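PDB 3A4C: DNA replication factor Cdt1 from Mus musculus, which licenses DNA replication by cooperating with CDC6 and the origin recognition complex to load the MCM complex onto DNA in G1, and also supports kinetochore-microtubule attachment in mitosis. Local coordinates for residues R8-L12 against V101-L106; R11-L15 against K58-L63. One frame throughout, in Å; residues are numbered along the deposited sequence.

Both contacts start from the long first helix, 3-27, of the Cdt1 C-terminal domain, whose helices and small antiparallel sheet make up a winged helix fold. Their centres lie about 10 Å apart, and they share R11 and L12. Interaction 1 joins this helix to the end of the last helix, 90-104, and to the C-terminus of the chain, about 14 Å from the centre of the domain. Interaction 2 takes the next part of the helix to helix 53-66 and sits deeper, about 6 Å from that centre. The two touch where R8 NH1 packs on L62 CD2 at 3.7 Å; helix 3-27 thus contacts helix 53-66 and the end of helix 90-104, segments distant in sequence.

Interaction 1: residues R8-L12 against V101-L106; sequences RLQRL and VHAEGL
R8 and E104 form a salt bridge between the first helix and the last helix of this winged helix domain, near its surface. R8 grips the carboxylate side-on with two nitrogens: NE reaches OE1 of E104 at 2.9 Å, and NH2 reaches OE2 at 2.8 Å. Both bonds are nearly straight, the NH2 bond with an N-H...O angle of 175°, and both oxygens accept through their syn lone pairs. The guanidinium and carboxylate planes lie only 12° apart, nearly coplanar as suits two side-by-side bonds, which should restrict the rotation of both groups. R8 gets there with an extended chain whose CG stands opposite its own backbone N (chi1 -174°), while the same guanidinium also packs on L62 of helix 53-66.

Apolar contacts flank the ion pair. L12, the buried residue here, sets CD2 against CG2 of V101 at 4.3 Å and brings CD1 obliquely against the carboxylate of E104, 3.9 Å from OE1. CD2 of L12 also lies over one face of the R8 guanidinium, toward its rim, so a single methyl group covers part of that face.

G105 has positive phi, and the chain leaves the helix and swings toward helix 3-27, where the end of L106 meets L9; R1 touches both leucines. Their side chains cross at about a right angle with CD2 to CD2 at 4.1 Å, and CD1 of L9 lies 3.7 Å from the terminal OXT of L106.

Interaction 2: residues R11-L15 against K58-L63; sequences RLERL and KHLVLL
K58 and R11 open the crossing of helix 53-66 over helix 3-27, two of the helices of the winged helix fold; the short segments pass at 74° with axes 10.0 Å apart. CD of K58 lies 3.4 Å from NH2 of R11, a contact made by the aliphatic part of the lysine, while the two like-charged ends stay apart.

H59 is the polar centre of the interface. Its NE2 accepts a bent hydrogen bond from NH2 of R14 (3.0 Å, N-H...N angle 141°); the donor lies close to the ring plane but the bond is tilted from the guanidinium plane. The imidazole is held at its other nitrogen too, since ND1 is hydrogen-bonded to the backbone O of E55. These two bonds would fix the rotation of the ring. CG of R11 approaches the same ring obliquely, 3.4 Å from NE2, and the R11 guanidinium stands almost perpendicular to it. L15 adds CD2 at the ring edge, 3.7 Å from the backbone O of H59; L18 and L51 also touch this histidine.

One turn on, L62 inserts CD1 against the aliphatic part of R11, 3.5 Å from CB, the side chains crossing at about a right angle; its own CB receives CD1 of L15. With CG opposite its carbonyl carbon (chi1 -66°), L15 directs its methyls to segment 58-63, and it also touches L97 of helix 90-104. L63 comes last, its side chain passing that of L15 in the opposite sense, with CD1 of L63 4.1 Å from CB of L15.

Interaction 1: residues R8-L12 against V101-L106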
ATOM      1  N   ARG A   8     -14.825  -0.392   0.704  1.00 18.12           N
ATOM      2  CA  ARG A   8     -13.788   0.578   0.382  1.00 16.39           C
ATOM      3  C   ARG A   8     -13.386   1.402   1.606  1.00 17.62           C
ATOM      4  O   ARG A   8     -12.203   1.618   1.858  1.00 13.04           O
ATOM      5  CB  ARG A   8     -14.207   1.522  -0.749  1.00 17.52           C
ATOM      6  CG  ARG A   8     -13.055   2.450  -1.170  1.00 16.31           C
ATOM      7  CD  ARG A   8     -13.421   3.348  -2.339  1.00 18.12           C
ATOM      8  NE  ARG A   8     -12.355   4.301  -2.659  1.00 12.90           N
ATOM      9  CZ  ARG A   8     -11.238   3.986  -3.304  1.00 19.70           C
ATOM     10  NH1 ARG A   8     -11.013   2.731  -3.683  1.00 17.98           N
ATOM     11  NH2 ARG A   8     -10.342   4.925  -3.565  1.00 13.89           N
ATOM     12  N   LEU A   9     -14.370   1.882   2.354  1.00 15.43           N
ATOM     13  CA  LEU A   9     -14.075   2.663   3.547  1.00 18.32           C
ATOM     14  C   LEU A   9     -13.262   1.828   4.547  1.00 14.59           C
ATOM     15  O   LEU A   9     -12.342   2.335   5.175  1.00 15.59           O
ATOM     16  CB  LEU A   9     -15.366   3.174   4.191  1.00 22.09           C
ATOM     17  CG  LEU A   9     -15.181   4.256   5.250  1.00 26.68           C
ATOM     18  CD1 LEU A   9     -14.521   5.482   4.648  1.00 33.23           C
ATOM     19  CD2 LEU A   9     -16.518   4.615   5.876  1.00 35.85           C
ATOM     20  N   GLN A  10     -13.610   0.551   4.688  1.00 17.02           N
ATOM     21  CA  GLN A  10     -12.837  -0.374   5.522  1.00 18.61           C
ATOM     22  C   GLN A  10     -11.372  -0.426   5.092  1.00 18.64           C
ATOM     23  O   GLN A  10     -10.463  -0.349   5.914  1.00 15.65           O
ATOM     24  CB  GLN A  10     -13.427  -1.788   5.461  1.00 17.42           C
ATOM     25  CG  GLN A  10     -14.731  -1.948   6.247  1.00 28.75           C
ATOM     26  CD  GLN A  10     -15.312  -3.350   6.164  1.00 32.83           C
ATOM     27  OE1 GLN A  10     -14.684  -4.271   5.635  1.00 35.39           O
ATOM     28  NE2 GLN A  10     -16.522  -3.518   6.692  1.00 40.10           N
ATOM     29  N   ARG A  11     -11.153  -0.566   3.792  1.00 16.61           N
ATOM     30  CA  ARG A  11      -9.803  -0.667   3.248  1.00 14.46           C
ATOM     31  C   ARG A  11      -9.050   0.636   3.419  1.00 13.67           C
ATOM     32  O   ARG A  11      -7.890   0.642   3.821  1.00 16.01           O
ATOM     33  CB  ARG A  11      -9.870  -1.042   1.766  1.00 13.82           C
ATOM     34  CG  ARG A  11     -10.393  -2.457   1.536  1.00 14.81           C
ATOM     35  CD  ARG A  11     -10.594  -2.753   0.064  1.00 18.89           C
ATOM     36  NE  ARG A  11     -10.796  -4.183  -0.181  1.00 25.22           N
ATOM     37  CZ  ARG A  11     -11.506  -4.677  -1.193  1.00 24.45           C
ATOM     38  NH1 ARG A  11     -12.106  -3.861  -2.053  1.00 32.63           N
ATOM     39  NH2 ARG A  11     -11.632  -5.986  -1.340  1.00 27.08           N
ATOM     40  N   LEU A  12      -9.713   1.748   3.114  1.00 13.03           N
ATOM     41  CA  LEU A  12      -9.072   3.061   3.199  1.00 13.68           C
ATOM     42  C   LEU A  12      -8.617   3.371   4.624  1.00 16.98           C
ATOM     43  O   LEU A  12      -7.603   4.041   4.844  1.00 14.53           O
ATOM     44  CB  LEU A  12     -10.014   4.156   2.690  1.00 12.82           C
ATOM     45  CG  LEU A  12     -10.325   4.151   1.188  1.00 16.61           C
ATOM     46  CD1 LEU A  12     -11.268   5.297   0.833  1.00 18.84           C
ATOM     47  CD2 LEU A  12      -9.049   4.250   0.380  1.00 18.84           C
ATOM     48  N   VAL A 101      -8.243  10.629   0.931  1.00 16.28           N
ATOM     49  CA  VAL A 101      -9.295   9.834   1.541  1.00 12.36           C
ATOM     50  C   VAL A 101     -10.452  10.723   1.974  1.00 21.64           C
ATOM     51  O   VAL A 101     -11.614  10.433   1.677  1.00 19.92           O
ATOM     52  CB  VAL A 101      -8.768   9.000   2.717  1.00 19.16           C
ATOM     53  CG1 VAL A 101      -9.921   8.389   3.499  1.00 20.86           C
ATOM     54  CG2 VAL A 101      -7.810   7.905   2.202  1.00 18.10           C
ATOM     55  N   HIS A 102     -10.128  11.816   2.658  1.00 20.08           N
ATOM     56  CA  HIS A 102     -11.141  12.777   3.079  1.00 19.04           C
ATOM     57  C   HIS A 102     -11.918  13.350   1.891  1.00 19.78           C
ATOM     58  O   HIS A 102     -13.143  13.484   1.943  1.00 18.54           O
ATOM     59  CB  HIS A 102     -10.504  13.918   3.876  1.00 21.29           C
ATOM     60  CG  HIS A 102     -11.485  14.965   4.303  1.00 30.46           C
ATOM     61  ND1 HIS A 102     -12.362  14.777   5.352  1.00 33.98           N
ATOM     62  CD2 HIS A 102     -11.748  16.199   3.809  1.00 29.92           C
ATOM     63  CE1 HIS A 102     -13.112  15.855   5.494  1.00 30.41           C
ATOM     64  NE2 HIS A 102     -12.761  16.733   4.570  1.00 34.58           N
ATOM     65  N   ALA A 103     -11.206  13.687   0.821  1.00 17.45           N
ATOM     66  CA  ALA A 103     -11.840  14.293  -0.347  1.00 18.89           C
ATOM     67  C   ALA A 103     -12.867  13.390  -1.021  1.00 16.65           C
ATOM     68  O   ALA A 103     -13.769  13.889  -1.691  1.00 15.88           O
ATOM     69  CB  ALA A 103     -10.800  14.769  -1.352  1.00 16.58           C
ATOM     70  N   GLU A 104     -12.748  12.073  -0.849  1.00 15.66           N
ATOM     71  CA  GLU A 104     -13.742  11.166  -1.436  1.00 14.11           C
ATOM     72  C   GLU A 104     -15.112  11.336  -0.784  1.00 17.64           C
ATOM     73  O   GLU A 104     -16.134  11.021  -1.391  1.00 15.05           O
ATOM     74  CB  GLU A 104     -13.297   9.701  -1.351  1.00 13.99           C
ATOM     75  CG  GLU A 104     -12.020   9.414  -2.146  1.00 11.24           C
ATOM     76  CD  GLU A 104     -11.788   7.927  -2.390  1.00 15.37           C
ATOM     77  OE1 GLU A 104     -12.741   7.139  -2.228  1.00 16.69           O
ATOM     78  OE2 GLU A 104     -10.652   7.544  -2.753  1.00 14.26           O
ATOM     79  N   GLY A 105     -15.123  11.817   0.458  1.00 16.73           N
ATOM     80  CA  GLY A 105     -16.367  12.068   1.168  1.00 18.01           C
ATOM     81  C   GLY A 105     -17.139  10.779   1.330  1.00 22.40           C
ATOM     82  O   GLY A 105     -18.343  10.737   1.078  1.00 24.02           O
ATOM     83  N   LEU A 106     -16.410   9.733   1.726  1.00 24.85           N
ATOM     84  CA  LEU A 106     -16.902   8.359   1.862  1.00 28.74           C
ATOM     85  C   LEU A 106     -16.254   7.392   0.843  1.00 36.34           C
ATOM     86  O   LEU A 106     -16.508   7.408  -0.368  1.00 30.56           O
ATOM     87  CB  LEU A 106     -18.427   8.308   1.794  1.00 39.91           C
ATOM     88  CG  LEU A 106     -19.099   7.445   2.858  1.00 35.58           C
ATOM     89  CD1 LEU A 106     -20.608   7.609   2.799  1.00 46.17           C
ATOM     90  CD2 LEU A 106     -18.695   5.995   2.653  1.00 45.13           C
ATOM     91  OXT LEU A 106     -15.433   6.545   1.203  1.00 42.08           O
TER

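Interaction 2: residues R11-L15 against K58-L63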
ATOM      1  N   ARG A  11     -11.153  -0.566   3.792  1.00 16.61           N
ATOM      2  CA  ARG A  11      -9.803  -0.667   3.248  1.00 14.46           C
ATOM      3  C   ARG A  11      -9.050   0.636   3.419  1.00 13.67           C
ATOM      4  O   ARG A  11      -7.890   0.642   3.821  1.00 16.01           O
ATOM      5  CB  ARG A  11      -9.870  -1.042   1.766  1.00 13.82           C
ATOM      6  CG  ARG A  11     -10.393  -2.457   1.536  1.00 14.81           C
ATOM      7  CD  ARG A  11     -10.594  -2.753   0.064  1.00 18.89           C
ATOM      8  NE  ARG A  11     -10.796  -4.183  -0.181  1.00 25.22           N
ATOM      9  CZ  ARG A  11     -11.506  -4.677  -1.193  1.00 24.45           C
ATOM     10  NH1 ARG A  11     -12.106  -3.861  -2.053  1.00 32.63           N
ATOM     11  NH2 ARG A  11     -11.632  -5.986  -1.340  1.00 27.08           N
ATOM     12  N   LEU A  12      -9.713   1.748   3.114  1.00 13.03           N
ATOM     13  CA  LEU A  12      -9.072   3.061   3.199  1.00 13.68           C
ATOM     14  C   LEU A  12      -8.617   3.371   4.624  1.00 16.98           C
ATOM     15  O   LEU A  12      -7.603   4.041   4.844  1.00 14.53           O
ATOM     16  CB  LEU A  12     -10.014   4.156   2.690  1.00 12.82           C
ATOM     17  CG  LEU A  12     -10.325   4.151   1.188  1.00 16.61           C
ATOM     18  CD1 LEU A  12     -11.268   5.297   0.833  1.00 18.84           C
ATOM     19  CD2 LEU A  12      -9.049   4.250   0.380  1.00 18.84           C
ATOM     20  N   GLU A  13      -9.366   2.876   5.596  1.00 19.05           N
ATOM     21  CA  GLU A  13      -9.014   3.116   6.986  1.00 16.02           C
ATOM     22  C   GLU A  13      -7.723   2.405   7.392  1.00 15.82           C
ATOM     23  O   GLU A  13      -7.040   2.838   8.319  1.00 12.65           O
ATOM     24  CB  GLU A  13     -10.183   2.762   7.905  1.00 22.82           C
ATOM     25  CG  GLU A  13     -11.245   3.863   7.921  1.00 28.29           C
ATOM     26  CD  GLU A  13     -12.535   3.452   8.610  1.00 36.90           C
ATOM     27  OE1 GLU A  13     -12.700   2.248   8.912  1.00 43.28           O
ATOM     28  OE2 GLU A  13     -13.387   4.336   8.847  1.00 39.74           O
ATOM     29  N   ARG A  14      -7.376   1.340   6.683  1.00 15.50           N
ATOM     30  CA  ARG A  14      -6.160   0.590   6.993  1.00 14.51           C
ATOM     31  C   ARG A  14      -4.909   1.194   6.373  1.00 12.46           C
ATOM     32  O   ARG A  14      -3.795   0.856   6.767  1.00 11.23           O
ATOM     33  CB  ARG A  14      -6.281  -0.854   6.506  1.00 13.27           C
ATOM     34  CG  ARG A  14      -7.444  -1.627   7.083  1.00 17.42           C
ATOM     35  CD  ARG A  14      -7.360  -3.099   6.721  1.00 20.82           C
ATOM     36  NE  ARG A  14      -8.501  -3.837   7.256  1.00 22.63           N
ATOM     37  CZ  ARG A  14      -9.591  -4.137   6.557  1.00 27.48           C
ATOM     38  NH1 ARG A  14     -10.584  -4.806   7.132  1.00 25.04           N
ATOM     39  NH2 ARG A  14      -9.692  -3.774   5.286  1.00 20.62           N
ATOM     40  N   LEU A  15      -5.083   2.053   5.375  1.00 11.96           N
ATOM     41  CA  LEU A  15      -3.956   2.441   4.524  1.00 10.41           C
ATOM     42  C   LEU A  15      -2.832   3.225   5.209  1.00 10.32           C
ATOM     43  O   LEU A  15      -1.656   3.002   4.915  1.00 11.40           O
ATOM     44  CB  LEU A  15      -4.446   3.174   3.273  1.00 11.33           C
ATOM     45  CG  LEU A  15      -5.258   2.270   2.338  1.00 12.01           C
ATOM     46  CD1 LEU A  15      -5.492   2.965   1.009  1.00 12.56           C
ATOM     47  CD2 LEU A  15      -4.542   0.938   2.148  1.00 13.97           C
ATOM     48  N   LYS A  58      -4.698  -6.374  -2.507  1.00 11.35           N
ATOM     49  CA  LYS A  58      -5.763  -5.434  -2.825  1.00 12.68           C
ATOM     50  C   LYS A  58      -5.506  -4.061  -2.193  1.00 14.22           C
ATOM     51  O   LYS A  58      -5.709  -3.033  -2.831  1.00 12.70           O
ATOM     52  CB  LYS A  58      -7.112  -5.990  -2.375  1.00 15.46           C
ATOM     53  CG  LYS A  58      -7.638  -7.135  -3.244  1.00 17.44           C
ATOM     54  CD  LYS A  58      -8.947  -7.672  -2.669  1.00 21.89           C
ATOM     55  CE  LYS A  58      -9.374  -8.962  -3.352  1.00 29.96           C
ATOM     56  NZ  LYS A  58      -9.614  -8.747  -4.804  1.00 32.56           N
ATOM     57  N   HIS A  59      -5.046  -4.047  -0.945  1.00  9.87           N
ATOM     58  CA  HIS A  59      -4.753  -2.782  -0.262  1.00  8.54           C
ATOM     59  C   HIS A  59      -3.556  -2.062  -0.854  1.00 10.18           C
ATOM     60  O   HIS A  59      -3.524  -0.833  -0.899  1.00 11.27           O
ATOM     61  CB  HIS A  59      -4.524  -3.006   1.232  1.00 10.51           C
ATOM     62  CG  HIS A  59      -5.769  -3.351   1.977  1.00 11.79           C
ATOM     63  ND1 HIS A  59      -6.410  -4.562   1.828  1.00 14.92           N
ATOM     64  CD2 HIS A  59      -6.505  -2.639   2.863  1.00 13.83           C
ATOM     65  CE1 HIS A  59      -7.484  -4.583   2.596  1.00 15.44           C
ATOM     66  NE2 HIS A  59      -7.565  -3.428   3.233  1.00 13.10           N
ATOM     67  N   LEU A  60      -2.550  -2.826  -1.256  1.00 10.08           N
ATOM     68  CA  LEU A  60      -1.362  -2.246  -1.874  1.00 11.62           C
ATOM     69  C   LEU A  60      -1.722  -1.597  -3.192  1.00 10.97           C
ATOM     70  O   LEU A  60      -1.175  -0.561  -3.543  1.00 10.08           O
ATOM     71  CB  LEU A  60      -0.302  -3.317  -2.132  1.00 13.92           C
ATOM     72  CG  LEU A  60       0.743  -3.540  -1.041  1.00 23.96           C
ATOM     73  CD1 LEU A  60       0.054  -3.787   0.270  1.00 26.98           C
ATOM     74  CD2 LEU A  60       1.638  -4.707  -1.408  1.00 22.79           C
ATOM     75  N   VAL A  61      -2.619  -2.236  -3.939  1.00 10.25           N
ATOM     76  CA  VAL A  61      -3.076  -1.672  -5.200  1.00  8.35           C
ATOM     77  C   VAL A  61      -3.842  -0.376  -4.958  1.00 10.54           C
ATOM     78  O   VAL A  61      -3.676   0.596  -5.692  1.00 10.79           O
ATOM     79  CB  VAL A  61      -3.949  -2.664  -5.979  1.00 12.12           C
ATOM     80  CG1 VAL A  61      -4.704  -1.944  -7.087  1.00 13.77           C
ATOM     81  CG2 VAL A  61      -3.080  -3.783  -6.566  1.00 13.88           C
ATOM     82  N   LEU A  62      -4.681  -0.351  -3.925  1.00  9.76           N
ATOM     83  CA  LEU A  62      -5.366   0.891  -3.552  1.00 10.21           C
ATOM     84  C   LEU A  62      -4.355   1.991  -3.252  1.00 12.31           C
ATOM     85  O   LEU A  62      -4.522   3.133  -3.663  1.00 14.27           O
ATOM     86  CB  LEU A  62      -6.256   0.674  -2.330  1.00 12.10           C
ATOM     87  CG  LEU A  62      -7.503  -0.186  -2.502  1.00 18.67           C
ATOM     88  CD1 LEU A  62      -8.400  -0.023  -1.259  1.00 21.79           C
ATOM     89  CD2 LEU A  62      -8.254   0.223  -3.750  1.00 17.60           C
ATOM     90  N   LEU A  63      -3.297   1.636  -2.535  1.00 10.33           N
ATOM     91  CA  LEU A  63      -2.247   2.590  -2.186  1.00  9.13           C
ATOM     92  C   LEU A  63      -1.546   3.110  -3.444  1.00 12.44           C
ATOM     93  O   LEU A  63      -1.208   4.296  -3.550  1.00 10.93           O
ATOM     94  CB  LEU A  63      -1.242   1.876  -1.284  1.00 17.54           C
ATOM     95  CG  LEU A  63      -0.535   2.530  -0.105  1.00 19.07           C
ATOM     96  CD1 LEU A  63      -1.394   3.584   0.613  1.00 14.38           C
ATOM     97  CD2 LEU A  63      -0.098   1.409   0.843  1.00 18.32           C
TER